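PDB 3M9V: FAD-dependent oxidoreductase from Actinomadura kijaniata, which takes part in the biosynthesis of D-kijanose as a flavoprotein of the acyl-CoA dehydrogenase family, binding dTDP and probably oxidising a dTDP-linked sugar. Local coordinates for residues Asp79-Val84 and Ala317-Ser322; Asn249-Ala254 and Asp328-Gly333; Gln256-Val261 and Arg334-His339; His339-Lys344 and Gln387-Val392. One frame throughout, in Å; residues are numbered along the deposited sequence.

In the fold
From the N terminus, contact 1 makes the longest jump, closing a loop that runs from the start of helix 81-94 through the whole beta domain to helix 291-323, so it ties the N-terminal helices to the C-terminal ones. Contacts 2 and 3 open inside that loop, on the approach to helix 253-260 and along it, and both close only later, on helix 329-362. They therefore cross contact 1, and they cross each other as well, with dTDP touching both. Contact 4 opens at H339, where contact 3 ends, and follows in series; it brings the loop before helix 391-402 back against helix 329-362, the element shared by contacts 2, 3 and 4.

Contact 1: residues Asp79-Val84 and Ala317-Ser322; sequences DRLYDV and AADALS
The carboxylate of D319 holds the two backbone amides that open helix 81-94. L81 N donates to OD1 of D319 at 2.7 Å, using that oxygen's syn lone pair, while Y82 N gives its proton to OD2 of D319 at 2.9 Å in a straighter bond (164°), again from the syn side but 24° out of the carboxylate plane. With CG set anti to its carbonyl carbon (chi1 -87°), D319 carries the carboxylate to these amides. Carbon atoms pack round it: L81 CB and Y82 CB sit against OD1 and OD2, R80 CB lies 3.4 Å from D319 OD2, and further along the leucine CD1 of L81 touches A318 CB at 4.1 Å. Two waters also bond to the carboxylate: one donates to D319 OD1 and D79 O, the other to D319 OD2 while lying in the R80 guanidinium plane, at its edge, and accepting a weak bond from NH1. The arginine's charge stands off, with R80 NH1 5.0 Å from D319 OD2. With an alanine in place of D319, the amides of L81 and Y82 would probably be left without their acceptor and each water would lose one of its partners. L81 also packs on L315 and L110, and Y82 OH is hydrogen-bonded to L16 N. R80 is the N-cap, its carbonyl accepting from V84 N. First-turn amides lack partners in their own helix; here an acid from a helix far along the chain meets two, a charge likely to suit that positive end. The arrangement joins the N- and C-terminal helical domains of the acyl-CoA dehydrogenase fold.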
# COMPACT_ATOMS: atom_id res chain seq x y z
N ASP A 79 35.88 -9.40 6.43
CA ASP A 79 35.87 -7.99 6.78
C ASP A 79 34.88 -7.19 5.96
O ASP A 79 34.85 -5.98 6.16
CB ASP A 79 37.27 -7.40 6.61
CG ASP A 79 37.68 -7.35 5.16
OD1 ASP A 79 37.07 -8.00 4.28
OD2 ASP A 79 38.65 -6.63 4.88
N ARG A 80 34.04 -7.81 5.12
CA ARG A 80 32.95 -7.06 4.49
C ARG A 80 31.61 -7.22 5.21
O ARG A 80 31.15 -8.34 5.47
CB ARG A 80 32.69 -7.58 3.08
CG ARG A 80 33.79 -7.42 2.04
CD ARG A 80 34.23 -6.00 1.80
NE ARG A 80 35.39 -6.10 0.90
CZ ARG A 80 35.32 -6.04 -0.42
NH1 ARG A 80 34.16 -5.82 -1.03
NH2 ARG A 80 36.42 -6.14 -1.14
N LEU A 81 30.93 -6.10 5.44
CA LEU A 81 29.58 -6.19 5.98
C LEU A 81 28.67 -6.99 5.04
O LEU A 81 27.76 -7.71 5.46
CB LEU A 81 29.04 -4.77 6.19
CG LEU A 81 29.71 -4.04 7.37
CD1 LEU A 81 29.52 -2.55 7.08
CD2 LEU A 81 29.10 -4.42 8.73
N TYR A 82 28.90 -6.82 3.75
CA TYR A 82 28.09 -7.48 2.76
C TYR A 82 28.25 -8.97 3.00
O TYR A 82 27.25 -9.67 3.01
CB TYR A 82 28.56 -7.11 1.36
CG TYR A 82 27.72 -7.67 0.23
CD1 TYR A 82 26.74 -6.86 -0.36
CD2 TYR A 82 27.91 -8.96 -0.24
CE1 TYR A 82 25.94 -7.31 -1.40
CE2 TYR A 82 27.12 -9.42 -1.30
CZ TYR A 82 26.16 -8.58 -1.86
OH TYR A 82 25.37 -8.93 -2.92
N ASP A 83 29.46 -9.50 3.17
CA ASP A 83 29.53 -10.94 3.35
C ASP A 83 28.98 -11.41 4.69
O ASP A 83 28.48 -12.54 4.74
CB ASP A 83 30.96 -11.48 3.22
CG ASP A 83 31.43 -11.44 1.79
OD1 ASP A 83 30.58 -11.18 0.91
OD2 ASP A 83 32.61 -11.69 1.52
N VAL A 84 29.10 -10.59 5.73
CA VAL A 84 28.50 -10.97 7.00
C VAL A 84 26.99 -11.05 6.80
O VAL A 84 26.34 -11.96 7.31
CB VAL A 84 28.82 -9.92 8.10
CG1 VAL A 84 28.01 -10.25 9.37
CG2 VAL A 84 30.31 -9.90 8.43
N ALA A 317 27.51 -0.12 -0.40
CA ALA A 317 27.85 1.26 -0.16
C ALA A 317 28.49 1.43 1.22
O ALA A 317 29.44 2.20 1.36
CB ALA A 317 26.62 2.13 -0.28
N ALA A 318 27.95 0.77 2.24
CA ALA A 318 28.53 0.91 3.57
C ALA A 318 29.96 0.37 3.63
O ALA A 318 30.80 0.99 4.29
CB ALA A 318 27.66 0.22 4.63
N ASP A 319 30.24 -0.74 2.95
CA ASP A 319 31.58 -1.32 2.90
C ASP A 319 32.58 -0.37 2.22
O ASP A 319 33.70 -0.21 2.72
CB ASP A 319 31.55 -2.65 2.13
CG ASP A 319 31.21 -3.85 3.01
OD1 ASP A 319 31.44 -3.76 4.24
OD2 ASP A 319 30.73 -4.90 2.51
N ALA A 320 32.20 0.26 1.10
CA ALA A 320 33.00 1.27 0.41
C ALA A 320 33.32 2.47 1.31
O ALA A 320 34.47 2.85 1.44
CB ALA A 320 32.33 1.76 -0.90
N LEU A 321 32.31 3.06 1.95
CA LEU A 321 32.57 4.19 2.83
C LEU A 321 33.38 3.77 4.07
O LEU A 321 34.21 4.54 4.56
CB LEU A 321 31.27 4.83 3.29
CG LEU A 321 30.53 5.52 2.14
CD1 LEU A 321 29.07 5.60 2.58
CD2 LEU A 321 31.11 6.90 2.00
N SER A 322 33.14 2.56 4.55
CA SER A 322 33.84 2.07 5.72
C SER A 322 35.35 1.99 5.46
O SER A 322 36.15 2.42 6.29
CB SER A 322 33.36 0.65 6.06
OG SER A 322 33.81 0.34 7.36
O HOH W 1 33.62 -3.43 5.77
O HOH W 2 31.03 -5.02 -0.07

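Contact 2: residues Asn249-Ala254 and Asp328-Gly333; sequences NDAVLA and DMDERG. With TYD (thymidine-5'-diphosphate), chain B.
A251 and D330 bring their CA atoms to 4.1 Å, and A254 and G333 come to 4.2 Å, so the approach and first turn of helix 253-260 lie directly on the first turn of helix 329-362. This is the dTDP end of the C-terminal helical domain of an acyl-CoA dehydrogenase fold. G333 makes the approach possible: a CB there would clash with D250 O, whereas the bare CA of G333 lies 3.7 Å from that oxygen. A turn away, A251 CA makes a CH...O contact with M329 O at 3.4 Å, and the CB atoms of these two residues pack together. D330 OD1 accepts a weak, strongly bent bond from A251 N (2.7 Å, 120°). The carboxylate of D250 turns to R334 in a salt bridge. R332 runs extended from CG to NE and brings NH2 against the methyl of A254; thymine O4 lies at the edge of the guanidinium, near its plane, and L321 O and S322 O accept from NE and NH1. A water in the guanidinium plane donates to both A251 O and M329 O and accepts from NH2. That same R332 NH2 gives the thymine O4 of dTDP its strong bond, 2.7 Å, beside a weak one from R332 NH1 at 3.2 Å.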
# COMPACT_ATOMS: atom_id res chain seq x y z
N ASN A 249 28.70 14.68 17.54
CA ASN A 249 29.84 14.23 16.77
C ASN A 249 29.43 13.23 15.68
O ASN A 249 29.40 12.02 15.91
CB ASN A 249 30.87 13.63 17.72
CG ASN A 249 32.11 13.14 17.00
OD1 ASN A 249 32.59 13.78 16.06
ND2 ASN A 249 32.65 12.00 17.44
N ASP A 250 29.12 13.72 14.49
CA ASP A 250 28.59 12.87 13.43
C ASP A 250 29.47 11.68 13.01
O ASP A 250 28.95 10.68 12.51
CB ASP A 250 28.20 13.69 12.21
CG ASP A 250 26.87 14.40 12.38
OD1 ASP A 250 26.12 14.08 13.31
OD2 ASP A 250 26.55 15.28 11.56
N ALA A 251 30.78 11.79 13.23
CA ALA A 251 31.70 10.75 12.78
C ALA A 251 31.39 9.41 13.44
O ALA A 251 31.72 8.35 12.91
CB ALA A 251 33.17 11.14 13.04
N VAL A 252 30.73 9.49 14.59
CA VAL A 252 30.40 8.34 15.43
C VAL A 252 29.29 7.48 14.82
O VAL A 252 29.17 6.29 15.09
CB VAL A 252 30.01 8.87 16.83
CG1 VAL A 252 29.02 7.99 17.57
CG2 VAL A 252 31.28 9.06 17.66
N LEU A 253 28.51 8.11 13.95
CA LEU A 253 27.50 7.41 13.17
C LEU A 253 28.14 6.28 12.40
O LEU A 253 27.46 5.29 12.14
CB LEU A 253 26.74 8.37 12.24
CG LEU A 253 26.01 9.45 13.04
CD1 LEU A 253 25.18 10.43 12.20
CD2 LEU A 253 25.15 8.94 14.18
N ALA A 254 29.42 6.39 12.05
CA ALA A 254 29.99 5.33 11.23
C ALA A 254 30.12 4.04 12.01
O ALA A 254 29.91 2.96 11.44
CB ALA A 254 31.36 5.69 10.70
N ASP A 328 36.56 13.75 5.07
CA ASP A 328 35.82 14.32 6.18
C ASP A 328 35.07 13.21 6.92
O ASP A 328 34.10 12.65 6.42
CB ASP A 328 34.85 15.37 5.64
CG ASP A 328 34.04 16.03 6.73
OD1 ASP A 328 33.55 17.15 6.51
OD2 ASP A 328 33.83 15.47 7.82
N MET A 329 35.54 12.91 8.13
CA MET A 329 34.96 11.85 8.95
C MET A 329 33.52 12.09 9.39
O MET A 329 32.76 11.14 9.57
CB MET A 329 35.83 11.57 10.18
CG MET A 329 37.20 11.07 9.80
SD MET A 329 37.17 9.38 9.18
CE MET A 329 36.63 8.59 10.72
N ASP A 330 33.13 13.34 9.59
CA ASP A 330 31.73 13.62 9.83
C ASP A 330 30.79 13.35 8.65
O ASP A 330 29.77 12.69 8.83
CB ASP A 330 31.56 15.02 10.41
CG ASP A 330 32.16 15.12 11.79
OD1 ASP A 330 31.96 14.19 12.61
OD2 ASP A 330 32.84 16.12 12.08
N GLU A 331 31.14 13.83 7.46
CA GLU A 331 30.42 13.47 6.24
C GLU A 331 30.38 11.95 6.05
O GLU A 331 29.37 11.39 5.61
CB GLU A 331 31.08 14.15 5.04
CG GLU A 331 30.18 14.50 3.86
CD GLU A 331 28.76 14.87 4.24
OE1 GLU A 331 28.52 15.73 5.12
OE2 GLU A 331 27.83 14.27 3.65
N ARG A 332 31.48 11.27 6.37
CA ARG A 332 31.53 9.82 6.22
C ARG A 332 30.47 9.10 7.05
O ARG A 332 29.80 8.20 6.53
CB ARG A 332 32.91 9.30 6.59
CG ARG A 332 32.98 7.79 6.77
CD ARG A 332 34.44 7.41 6.83
NE ARG A 332 34.72 5.99 6.99
CZ ARG A 332 34.79 5.36 8.17
NH1 ARG A 332 35.11 4.08 8.20
NH2 ARG A 332 34.57 6.00 9.31
N GLY A 333 30.30 9.52 8.31
CA GLY A 333 29.35 8.98 9.27
C GLY A 333 27.91 9.33 8.91
O GLY A 333 27.02 8.49 9.02
PA TYD B . 29.10 1.62 18.66
O1A TYD B . 29.19 1.11 20.09
O2A TYD B . 27.98 1.17 17.75
O3A TYD B . 29.16 3.22 18.67
PB TYD B . 28.77 3.96 20.05
O1B TYD B . 27.59 3.16 20.56
O2B TYD B . 28.40 5.31 19.47
O3B TYD B . 30.06 3.87 20.84
O5' TYD B . 30.51 1.46 17.88
C5' TYD B . 31.69 2.16 18.26
C4' TYD B . 32.70 1.21 17.65
O4' TYD B . 32.66 1.27 16.23
C3' TYD B . 34.14 1.45 18.05
O3' TYD B . 34.42 0.27 18.81
C2' TYD B . 34.93 1.33 16.76
C1' TYD B . 33.94 0.97 15.66
N1 TYD B . 34.14 1.83 14.48
C2 TYD B . 34.26 1.31 13.27
O2 TYD B . 34.23 0.06 13.13
N3 TYD B . 34.45 2.12 12.21
C4 TYD B . 34.49 3.47 12.35
O4 TYD B . 34.66 4.19 11.35
C5 TYD B . 34.36 4.03 13.61
C5M TYD B . 34.40 5.51 13.88
C6 TYD B . 34.18 3.16 14.68
O HOH W 3 33.36 8.35 10.32

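Contact 3: residues Gln256-Val261 and Arg334-His339; sequences QTVSSV and RQMMRH. With TYD (thymidine-5'-diphosphate), chain B.
Q256 and M337 meet where helix 253-260 runs beside helix 329-362, two helices of the C-terminal helical domain of the acyl-CoA dehydrogenase fold, their local axes 9.5 Å apart and 35° from parallel. Starting at the root of the glutamine, CB of Q256 rests on the methyl CE of M337 at 3.8 Å. CG already faces the ligand, lying 3.6 Å from the bridging O3A of dTDP. Beyond it the chain runs extended, CD faces O2B of dTDP, and the amide divides its two ends: OE1 of Q256 stays on the protein side, 4.1 Å from M337 CE, while NE2 of Q256 donates to the beta-phosphate oxygen O2B of dTDP at 2.9 Å in a nearly straight bond (165°). With a leucine here, that phosphate oxygen would probably lose its amide donor. M337 reaches the other helix because its chain, started away from the backbone N (chi1 -176°), bends at both later torsions and slides past T257 in the opposite direction, putting CE 3.3 Å from T257 OG1. That hydroxyl is hydrogen-bonded to L253 O, so its polar partner lies within its own helix. T257 CG2 leans on M336. R338 makes a salt bridge to D301, and H339 a hydrogen bond to Y305, of a second subunit. Back at the ligand, S259 OG lies 2.7 Å from the alpha-phosphate oxygen O2A of dTDP, and between the helices V258 CG2 touches M336 CE at 3.9 Å.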
# COMPACT_ATOMS: atom_id res chain seq x y z
N GLN A 256 28.27 3.16 14.62
CA GLN A 256 26.94 2.62 14.84
C GLN A 256 26.40 1.91 13.62
O GLN A 256 25.58 0.98 13.71
CB GLN A 256 25.99 3.73 15.26
CG GLN A 256 26.36 4.25 16.62
CD GLN A 256 25.70 5.57 16.89
OE1 GLN A 256 24.67 5.91 16.30
NE2 GLN A 256 26.30 6.35 17.77
N THR A 257 26.88 2.33 12.46
CA THR A 257 26.43 1.67 11.24
C THR A 257 27.11 0.31 11.14
O THR A 257 26.46 -0.72 10.93
CB THR A 257 26.70 2.57 10.01
OG1 THR A 257 25.90 3.75 10.13
CG2 THR A 257 26.30 1.82 8.74
N VAL A 258 28.43 0.31 11.28
CA VAL A 258 29.18 -0.93 11.25
C VAL A 258 28.58 -1.91 12.26
O VAL A 258 28.39 -3.10 11.97
CB VAL A 258 30.70 -0.68 11.45
CG1 VAL A 258 31.45 -2.01 11.60
CG2 VAL A 258 31.33 0.08 10.25
N SER A 259 28.27 -1.42 13.46
CA SER A 259 27.67 -2.25 14.49
C SER A 259 26.35 -2.93 14.15
O SER A 259 26.04 -3.93 14.79
CB SER A 259 27.35 -1.40 15.73
OG SER A 259 28.59 -1.08 16.32
N SER A 260 25.53 -2.37 13.25
CA SER A 260 24.16 -2.84 13.14
C SER A 260 23.66 -3.15 11.74
O SER A 260 22.68 -3.88 11.60
CB SER A 260 23.20 -1.78 13.69
OG SER A 260 23.29 -1.82 15.11
N VAL A 261 24.31 -2.60 10.72
CA VAL A 261 23.76 -2.64 9.36
C VAL A 261 23.65 -4.05 8.76
O VAL A 261 22.74 -4.35 7.96
CB VAL A 261 24.48 -1.64 8.40
CG1 VAL A 261 25.86 -2.17 8.01
CG2 VAL A 261 23.59 -1.50 7.15
N ARG A 334 27.65 10.54 8.44
CA ARG A 334 26.30 10.88 7.96
C ARG A 334 25.96 10.03 6.74
O ARG A 334 24.86 9.51 6.62
CB ARG A 334 26.19 12.37 7.63
CG ARG A 334 26.09 13.27 8.87
CD ARG A 334 25.79 14.71 8.47
NE ARG A 334 26.95 15.25 7.78
CZ ARG A 334 27.85 16.03 8.38
NH1 ARG A 334 27.71 16.32 9.67
NH2 ARG A 334 28.88 16.51 7.71
N GLN A 335 26.91 9.81 5.84
CA GLN A 335 26.56 9.07 4.64
C GLN A 335 26.31 7.61 5.00
O GLN A 335 25.39 7.01 4.47
CB GLN A 335 27.67 9.21 3.60
CG GLN A 335 27.48 10.55 2.93
CD GLN A 335 28.40 10.73 1.75
OE1 GLN A 335 28.66 9.81 0.97
NE2 GLN A 335 28.89 11.96 1.61
N MET A 336 27.13 7.03 5.87
CA MET A 336 26.93 5.63 6.22
C MET A 336 25.58 5.42 6.88
O MET A 336 24.83 4.52 6.50
CB MET A 336 28.08 5.13 7.09
CG MET A 336 29.38 5.02 6.29
SD MET A 336 30.75 4.39 7.31
CE MET A 336 30.24 2.71 7.64
N MET A 337 25.22 6.31 7.79
CA MET A 337 23.95 6.19 8.49
C MET A 337 22.72 6.42 7.60
O MET A 337 21.67 5.79 7.73
CB MET A 337 23.97 7.11 9.73
CG MET A 337 22.71 6.97 10.57
SD MET A 337 22.54 5.34 11.36
CE MET A 337 23.97 5.07 12.39
N ARG A 338 22.85 7.33 6.65
CA ARG A 338 21.80 7.58 5.67
C ARG A 338 21.58 6.35 4.77
O ARG A 338 20.44 5.95 4.57
CB ARG A 338 22.19 8.78 4.81
CG ARG A 338 21.15 9.08 3.71
CD ARG A 338 20.04 9.95 4.29
NE ARG A 338 19.19 10.67 3.33
CZ ARG A 338 19.47 11.86 2.81
NH1 ARG A 338 20.61 12.47 3.10
NH2 ARG A 338 18.63 12.44 1.97
N HIS A 339 22.62 5.76 4.20
CA HIS A 339 22.43 4.48 3.52
C HIS A 339 21.76 3.44 4.41
O HIS A 339 20.83 2.80 3.93
CB HIS A 339 23.74 3.84 3.04
CG HIS A 339 24.31 4.49 1.82
ND1 HIS A 339 23.90 4.17 0.54
CD2 HIS A 339 25.27 5.44 1.68
CE1 HIS A 339 24.60 4.87 -0.34
NE2 HIS A 339 25.43 5.66 0.33
PA TYD B . 29.10 1.62 18.66
O1A TYD B . 29.19 1.11 20.09
O2A TYD B . 27.98 1.17 17.75
O3A TYD B . 29.16 3.22 18.67
PB TYD B . 28.77 3.96 20.05
O1B TYD B . 27.59 3.16 20.56
O2B TYD B . 28.40 5.31 19.47
O3B TYD B . 30.06 3.87 20.84
O5' TYD B . 30.51 1.46 17.88
C5' TYD B . 31.69 2.16 18.26
C4' TYD B . 32.70 1.21 17.65
O4' TYD B . 32.66 1.27 16.23
C3' TYD B . 34.14 1.45 18.05
O3' TYD B . 34.42 0.27 18.81
C2' TYD B . 34.93 1.33 16.76
C1' TYD B . 33.94 0.97 15.66
N1 TYD B . 34.14 1.83 14.48
C2 TYD B . 34.26 1.31 13.27
O2 TYD B . 34.23 0.06 13.13
N3 TYD B . 34.45 2.12 12.21
C4 TYD B . 34.49 3.47 12.35
O4 TYD B . 34.66 4.19 11.35
C5 TYD B . 34.36 4.03 13.61
C5M TYD B . 34.40 5.51 13.88
C6 TYD B . 34.18 3.16 14.68

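Contact 4: residues His339-Lys344 and Gln387-Val392; sequences HFQCAK and QPYAYV
Q341 and Y389 have the nearest CA atoms, 7.3 Å apart, where helix 329-362 lies against an extended loop whose peptide bonds before P388 and before Y389 are both cis. The second of these sets the recognition. A cis peptide turns its C=O and N-H to the same side, and the Q341 amide pairs with both: Q341 NE2 donates to P388 O at 2.9 Å (167°), and Y389 N donates to Q341 OE1, also at 2.9 Å. The two groups are not coplanar, since NE2 comes in from above the plane of the proline carbonyl. A bend at chi2 (-68°) brings the glutamine amide to this position, and its NE2 lies 3.4 Å above one face of the F340 ring, offset toward the rim. Across the other end, the amide and the Y389 ring are turned 53° from each other. K344 stretches its methylenes alongside P388 O, CD coming to 3.5 Å, before NZ bends to donate to Y389 O at 3.3 Å; G383 O and M386 O accept from it too, so the buried ammonium donates to three backbone carbonyls. F340 packs on T257 and S260 of helix 253-260, and Y389 on F397. The cis-peptide loop thus pins the entry to helix 391-402 onto the C-terminal helical bundle. Q387 in this loop, and F385 just before it, bind FMN in this protein, which places the contact beside the flavin site, where no FMN is modelled in this chain.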
# COMPACT_ATOMS: atom_id res chain seq x y z
N HIS A 339 22.62 5.76 4.20
CA HIS A 339 22.43 4.48 3.52
C HIS A 339 21.76 3.44 4.41
O HIS A 339 20.83 2.80 3.93
CB HIS A 339 23.74 3.84 3.04
CG HIS A 339 24.31 4.49 1.82
ND1 HIS A 339 23.90 4.17 0.54
CD2 HIS A 339 25.27 5.44 1.68
CE1 HIS A 339 24.60 4.87 -0.34
NE2 HIS A 339 25.43 5.66 0.33
N PHE A 340 22.23 3.26 5.65
CA PHE A 340 21.67 2.31 6.62
C PHE A 340 20.19 2.62 6.82
O PHE A 340 19.31 1.76 6.67
CB PHE A 340 22.46 2.37 7.94
CG PHE A 340 22.02 1.42 9.03
CD1 PHE A 340 21.16 0.33 8.81
CD2 PHE A 340 22.47 1.64 10.34
CE1 PHE A 340 20.79 -0.54 9.85
CE2 PHE A 340 22.05 0.81 11.41
CZ PHE A 340 21.21 -0.29 11.16
N GLN A 341 19.88 3.85 7.21
CA GLN A 341 18.48 4.13 7.54
C GLN A 341 17.47 4.11 6.38
O GLN A 341 16.31 3.72 6.57
CB GLN A 341 18.33 5.37 8.43
CG GLN A 341 19.23 5.24 9.68
CD GLN A 341 18.75 4.14 10.61
OE1 GLN A 341 17.54 4.00 10.85
NE2 GLN A 341 19.68 3.37 11.18
N CYS A 342 17.87 4.56 5.20
CA CYS A 342 17.00 4.49 4.03
C CYS A 342 16.64 3.02 3.80
O CYS A 342 15.47 2.69 3.60
CB CYS A 342 17.75 4.99 2.78
SG CYS A 342 17.71 6.79 2.77
N ALA A 343 17.65 2.17 3.81
CA ALA A 343 17.45 0.73 3.54
C ALA A 343 16.66 0.03 4.64
O ALA A 343 15.82 -0.83 4.37
CB ALA A 343 18.79 -0.00 3.32
N LYS A 344 16.94 0.38 5.89
CA LYS A 344 16.22 -0.19 7.04
C LYS A 344 14.72 0.07 7.00
O LYS A 344 13.91 -0.83 7.24
CB LYS A 344 16.79 0.34 8.37
CG LYS A 344 16.19 -0.36 9.60
CD LYS A 344 16.76 0.18 10.93
CE LYS A 344 16.57 -0.79 12.10
NZ LYS A 344 15.21 -0.52 12.59
N GLN A 387 17.03 -0.39 17.54
CA GLN A 387 17.58 0.94 17.32
C GLN A 387 19.00 0.67 16.86
O GLN A 387 19.60 -0.32 17.26
CB GLN A 387 17.54 1.73 18.64
CG GLN A 387 16.22 2.49 18.90
CD GLN A 387 15.87 3.48 17.79
OE1 GLN A 387 16.50 3.47 16.73
NE2 GLN A 387 14.85 4.32 18.00
N PRO A 388 19.57 1.54 16.01
CA PRO A 388 18.93 2.71 15.44
C PRO A 388 18.35 2.46 14.05
O PRO A 388 18.85 1.60 13.35
CB PRO A 388 20.11 3.69 15.34
CG PRO A 388 21.32 2.83 15.14
CD PRO A 388 21.00 1.45 15.64
N TYR A 389 17.30 3.17 13.64
CA TYR A 389 16.36 3.83 14.54
C TYR A 389 15.02 3.13 14.34
O TYR A 389 14.72 2.66 13.23
CB TYR A 389 16.20 5.30 14.15
CG TYR A 389 17.49 6.07 14.29
CD1 TYR A 389 18.11 6.27 15.52
CD2 TYR A 389 18.11 6.58 13.15
CE1 TYR A 389 19.32 6.96 15.63
CE2 TYR A 389 19.29 7.27 13.25
CZ TYR A 389 19.90 7.46 14.47
OH TYR A 389 21.08 8.16 14.38
N ALA A 390 14.20 3.09 15.38
CA ALA A 390 12.82 2.67 15.19
C ALA A 390 12.10 3.70 14.31
O ALA A 390 12.55 4.85 14.23
CB ALA A 390 12.13 2.54 16.56
N TYR A 391 11.00 3.29 13.67
CA TYR A 391 10.30 4.08 12.66
C TYR A 391 10.13 5.56 13.01
O TYR A 391 10.53 6.44 12.25
CB TYR A 391 8.93 3.47 12.32
CG TYR A 391 8.17 4.32 11.34
CD1 TYR A 391 8.55 4.38 10.01
CD2 TYR A 391 7.05 5.05 11.73
CE1 TYR A 391 7.88 5.15 9.09
CE2 TYR A 391 6.36 5.82 10.80
CZ TYR A 391 6.77 5.86 9.49
OH TYR A 391 6.14 6.63 8.53
N VAL A 392 9.52 5.83 14.15
CA VAL A 392 9.30 7.21 14.59
C VAL A 392 10.56 8.08 14.66
O VAL A 392 10.59 9.20 14.13
CB VAL A 392 8.40 7.28 15.84
CG1 VAL A 392 8.30 8.73 16.30
CG2 VAL A 392 6.98 6.76 15.47